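Local atomic coordinates of SusD homolog (Bacteroides thetaiotaomicron, PDB entry 4MRU), a protein that probably binds glycans, perhaps mucin O-glycans, at the cell surface as a SusD-like outer-membrane lipoprotein with a TPR-like helical fold. Residues W431-Y439 / H499-N507. Numbering follows the deposited sequence.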
loop_
_atom_site.group_PDB
_atom_site.type_symbol
_atom_site.label_atom_id
_atom_site.label_comp_id
_atom_site.label_asym_id
_atom_site.label_seq_id
_atom_site.Cartn_x
_atom_site.Cartn_y
_atom_site.Cartn_z
ATOM N N TRP A 431 -0.157 -4.110 -3.043
ATOM C CA TRP A 431 0.861 -5.012 -3.584
ATOM C C TRP A 431 1.343 -5.984 -2.502
ATOM O O TRP A 431 1.486 -7.188 -2.775
ATOM C CB TRP A 431 2.005 -4.211 -4.184
ATOM C CG TRP A 431 3.141 -5.033 -4.714
ATOM C CD1 TRP A 431 3.065 -6.248 -5.295
ATOM C CD2 TRP A 431 4.525 -4.661 -4.733
ATOM N NE1 TRP A 431 4.317 -6.689 -5.669
ATOM C CE2 TRP A 431 5.233 -5.734 -5.349
ATOM C CE3 TRP A 431 5.236 -3.539 -4.295
ATOM C CZ2 TRP A 431 6.614 -5.714 -5.542
ATOM C CZ3 TRP A 431 6.618 -3.518 -4.473
ATOM C CH2 TRP A 431 7.291 -4.600 -5.108
ATOM N N SER A 432 1.596 -5.469 -1.300
ATOM C CA SER A 432 2.084 -6.316 -0.223
ATOM C C SER A 432 1.044 -7.337 0.098
ATOM O O SER A 432 1.356 -8.493 0.292
ATOM C CB SER A 432 2.462 -5.474 1.000
ATOM O OG SER A 432 3.544 -4.655 0.676
ATOM N N GLU A 433 -0.219 -6.919 0.154
ATOM C CA GLU A 433 -1.261 -7.872 0.490
ATOM C C GLU A 433 -1.493 -8.926 -0.602
ATOM O O GLU A 433 -1.900 -10.058 -0.313
ATOM C CB GLU A 433 -2.549 -7.105 0.818
ATOM C CG GLU A 433 -2.415 -6.384 2.165
ATOM C CD GLU A 433 -2.243 -7.388 3.290
ATOM O OE1 GLU A 433 -3.297 -7.849 3.764
ATOM O OE2 GLU A 433 -1.076 -7.775 3.625
ATOM N N HIS A 434 -1.283 -8.530 -1.841
ATOM C CA HIS A 434 -1.363 -9.429 -2.982
ATOM C C HIS A 434 -0.230 -10.446 -2.937
ATOM O O HIS A 434 -0.446 -11.638 -3.094
ATOM C CB HIS A 434 -1.372 -8.665 -4.340
ATOM C CG HIS A 434 -1.237 -9.575 -5.525
ATOM N ND1 HIS A 434 -2.301 -10.265 -6.063
ATOM C CD2 HIS A 434 -0.141 -10.008 -6.190
ATOM C CE1 HIS A 434 -1.872 -11.070 -7.016
ATOM N NE2 HIS A 434 -0.571 -10.908 -7.141
ATOM N N ARG A 435 0.972 -9.989 -2.654
ATOM C CA ARG A 435 2.076 -10.925 -2.421
ATOM C C ARG A 435 1.820 -11.918 -1.253
ATOM O O ARG A 435 2.120 -13.117 -1.345
ATOM C CB ARG A 435 3.365 -10.148 -2.192
ATOM C CG ARG A 435 3.859 -9.466 -3.460
ATOM C CD ARG A 435 5.160 -8.700 -3.196
ATOM N NE ARG A 435 4.906 -7.480 -2.454
ATOM C CZ ARG A 435 5.827 -6.783 -1.781
ATOM N NH1 ARG A 435 7.071 -7.200 -1.729
ATOM N NH2 ARG A 435 5.466 -5.682 -1.122
ATOM N N ARG A 436 1.307 -11.410 -0.163
ATOM C CA ARG A 436 1.124 -12.204 1.045
ATOM C C ARG A 436 0.075 -13.287 0.841
ATOM O O ARG A 436 0.285 -14.453 1.200
ATOM C CB ARG A 436 0.691 -11.322 2.211
ATOM C CG ARG A 436 0.535 -12.118 3.526
ATOM C CD ARG A 436 0.345 -11.197 4.720
ATOM N NE ARG A 436 -0.917 -10.480 4.648
ATOM C CZ ARG A 436 -2.089 -10.931 5.093
ATOM N NH1 ARG A 436 -2.183 -12.107 5.678
ATOM N NH2 ARG A 436 -3.190 -10.197 4.924
ATOM N N THR A 437 -1.076 -12.878 0.301
ATOM C CA THR A 437 -2.243 -13.744 0.283
ATOM C C THR A 437 -2.535 -14.355 -1.045
ATOM O O THR A 437 -3.295 -15.311 -1.100
ATOM C CB THR A 437 -3.521 -12.959 0.705
ATOM O OG1 THR A 437 -3.873 -12.014 -0.310
ATOM C CG2 THR A 437 -3.309 -12.245 2.027
ATOM N N GLY A 438 -2.034 -13.762 -2.132
ATOM C CA GLY A 438 -2.343 -14.229 -3.495
ATOM C C GLY A 438 -3.563 -13.540 -4.075
ATOM O O GLY A 438 -3.919 -13.746 -5.220
ATOM N N TYR A 439 -4.159 -12.647 -3.305
ATOM C CA TYR A 439 -5.365 -11.967 -3.707
ATOM C C TYR A 439 -5.262 -10.419 -3.680
ATOM O O TYR A 439 -4.392 -9.854 -3.018
ATOM C CB TYR A 439 -6.505 -12.378 -2.787
ATOM C CG TYR A 439 -6.624 -13.873 -2.573
ATOM C CD1 TYR A 439 -6.748 -14.745 -3.651
ATOM C CD2 TYR A 439 -6.689 -14.396 -1.270
ATOM C CE1 TYR A 439 -6.867 -16.122 -3.459
ATOM C CE2 TYR A 439 -6.788 -15.758 -1.067
ATOM C CZ TYR A 439 -6.871 -16.609 -2.169
ATOM O OH TYR A 439 -7.013 -17.944 -1.964
ATOM N N HIS A 499 11.506 -13.907 -2.819
ATOM C CA HIS A 499 10.496 -13.533 -1.832
ATOM C C HIS A 499 11.156 -12.821 -0.650
ATOM O O HIS A 499 12.202 -13.261 -0.138
ATOM C CB HIS A 499 9.733 -14.762 -1.306
ATOM C CG HIS A 499 8.789 -15.386 -2.298
ATOM N ND1 HIS A 499 7.700 -16.128 -1.906
ATOM C CD2 HIS A 499 8.768 -15.379 -3.656
ATOM C CE1 HIS A 499 7.049 -16.553 -2.979
ATOM N NE2 HIS A 499 7.677 -16.119 -4.048
ATOM N N VAL A 500 10.497 -11.795 -0.153
ATOM C CA VAL A 500 10.851 -11.226 1.149
ATOM C C VAL A 500 10.421 -12.195 2.255
ATOM O O VAL A 500 9.572 -13.065 2.031
ATOM C CB VAL A 500 10.256 -9.798 1.378
ATOM C CG1 VAL A 500 10.633 -8.857 0.206
ATOM C CG2 VAL A 500 8.772 -9.840 1.554
ATOM N N TRP A 501 10.942 -11.962 3.465
ATOM C CA TRP A 501 10.775 -12.925 4.563
ATOM C C TRP A 501 9.316 -13.258 4.894
ATOM O O TRP A 501 9.011 -14.410 5.130
ATOM C CB TRP A 501 11.515 -12.422 5.821
ATOM C CG TRP A 501 11.189 -13.186 7.071
ATOM C CD1 TRP A 501 11.592 -14.439 7.401
ATOM C CD2 TRP A 501 10.405 -12.711 8.161
ATOM N NE1 TRP A 501 11.088 -14.789 8.637
ATOM C CE2 TRP A 501 10.329 -13.746 9.103
ATOM C CE3 TRP A 501 9.741 -11.510 8.426
ATOM C CZ2 TRP A 501 9.650 -13.600 10.308
ATOM C CZ3 TRP A 501 9.027 -11.385 9.625
ATOM C CH2 TRP A 501 9.015 -12.421 10.543
ATOM N N TRP A 502 8.406 -12.298 4.918
ATOM C CA TRP A 502 7.028 -12.636 5.287
ATOM C C TRP A 502 6.228 -13.333 4.159
ATOM O O TRP A 502 5.129 -13.778 4.421
ATOM C CB TRP A 502 6.234 -11.421 5.801
ATOM C CG TRP A 502 6.242 -10.132 4.974
ATOM C CD1 TRP A 502 6.821 -8.977 5.328
ATOM C CD2 TRP A 502 5.576 -9.872 3.732
ATOM N NE1 TRP A 502 6.606 -8.020 4.394
ATOM C CE2 TRP A 502 5.862 -8.559 3.380
ATOM C CE3 TRP A 502 4.820 -10.642 2.866
ATOM C CZ2 TRP A 502 5.390 -7.973 2.228
ATOM C CZ3 TRP A 502 4.344 -10.058 1.694
ATOM C CH2 TRP A 502 4.656 -8.748 1.379
ATOM N N ASP A 503 6.755 -13.364 2.931
ATOM C CA ASP A 503 6.032 -13.891 1.768
ATOM C C ASP A 503 6.273 -15.376 1.694
ATOM O O ASP A 503 7.193 -15.872 0.981
ATOM C CB ASP A 503 6.476 -13.157 0.493
ATOM C CG ASP A 503 5.763 -13.628 -0.757
ATOM O OD1 ASP A 503 4.871 -14.505 -0.630
ATOM O OD2 ASP A 503 6.119 -13.118 -1.858
ATOM N N ARG A 504 5.508 -16.103 2.501
ATOM C CA ARG A 504 5.760 -17.540 2.711
ATOM C C ARG A 504 4.539 -18.401 2.463
ATOM O O ARG A 504 4.602 -19.594 2.614
ATOM C CB ARG A 504 6.234 -17.788 4.144
ATOM C CG ARG A 504 7.381 -16.907 4.601
ATOM C CD ARG A 504 8.015 -17.419 5.908
ATOM N NE ARG A 504 9.083 -18.386 5.626
ATOM C CZ ARG A 504 10.338 -18.063 5.298
ATOM N NH1 ARG A 504 10.724 -16.795 5.179
ATOM N NH2 ARG A 504 11.202 -19.005 5.046
ATOM N N LYS A 505 3.404 -17.821 2.100
ATOM C CA LYS A 505 2.223 -18.650 1.831
ATOM C C LYS A 505 2.522 -19.739 0.757
ATOM O O LYS A 505 3.048 -19.422 -0.299
ATOM C CB LYS A 505 1.067 -17.771 1.391
ATOM C CG LYS A 505 -0.230 -18.536 1.216
ATOM C CD LYS A 505 -1.369 -17.655 0.746
ATOM C CE LYS A 505 -2.616 -18.505 0.634
ATOM N NZ LYS A 505 -3.795 -17.729 0.229
ATOM N N ALA A 506 2.157 -20.984 1.017
ATOM C CA ALA A 506 2.214 -22.061 -0.017
ATOM C C ALA A 506 1.058 -21.999 -1.057
ATOM O O ALA A 506 -0.104 -21.999 -0.672
ATOM C CB ALA A 506 2.230 -23.427 0.650
ATOM N N ASN A 507 1.368 -21.941 -2.360
ATOM C CA ASN A 507 0.330 -21.950 -3.420
ATOM C C ASN A 507 0.316 -23.280 -4.179
ATOM O O ASN A 507 0.017 -24.335 -3.599
ATOM C CB ASN A 507 0.494 -20.767 -4.390
HETATM O O HOH W 1 3.040 -15.118 1.399
#
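Lys505 lies across the C-terminal end of helix 427-437, reaching from Arg436 to Thr437 and Tyr439. Its CB sits 3.4 Å from Arg436 O; CG runs on past the same carbonyl, CD lies equally near the carbonyl oxygens of Arg436 and Thr437, and CE passes Thr437 O. Lys505 NZ then donates to Thr437 O at 2.8 Å, tilted 27° from the carbonyl plane. With CG anti to the backbone N (chi1 -175°) and every later torsion extended, the chain spans the helix end without a bend. It crosses the Tyr439 side chain at about a right angle, Lys505 NZ 3.8 Å from Tyr439 CE2. The ammonium also forms a salt bridge with Glu409, which Tyr439 OH meets as well. Cutting Lys505 back to an alanine is likely to cost Thr437 O its bond from the ammonium and leave Glu409 without that charge partner.

One water links the backbones at Arg436 and Lys505 with the Asp503 carboxylate: it donates to Arg436 O and Asp503 OD1, and accepts from Lys505 N. Asp503 OD1 lies 3.2 Å from Arg435 O, but both are acceptors and no bond joins them; OD2 is held by Arg460.

Farther up the helix, the six-membered end of Trp502 wedges in, its CH2 3.5 Å from Ser432 O and its CZ3 3.9 Å from Arg436 CB. The same CH2 stands 3.9 Å above the centre of the Arg435 guanidinium, whose opposite face lies against Trp431; the planes are 66° apart, so the two groups do not stack flat. Arg435 NH1 donates to the backbone oxygens of Arg460 and Asp123. Val500 CG2 packs over one indole face, and Asp123 takes Trp502 NE1. The arrangement is a C-terminal tail laid along a buried helix of the SusD-like fold, with a lysine binding a carbonyl at the helix C-terminus.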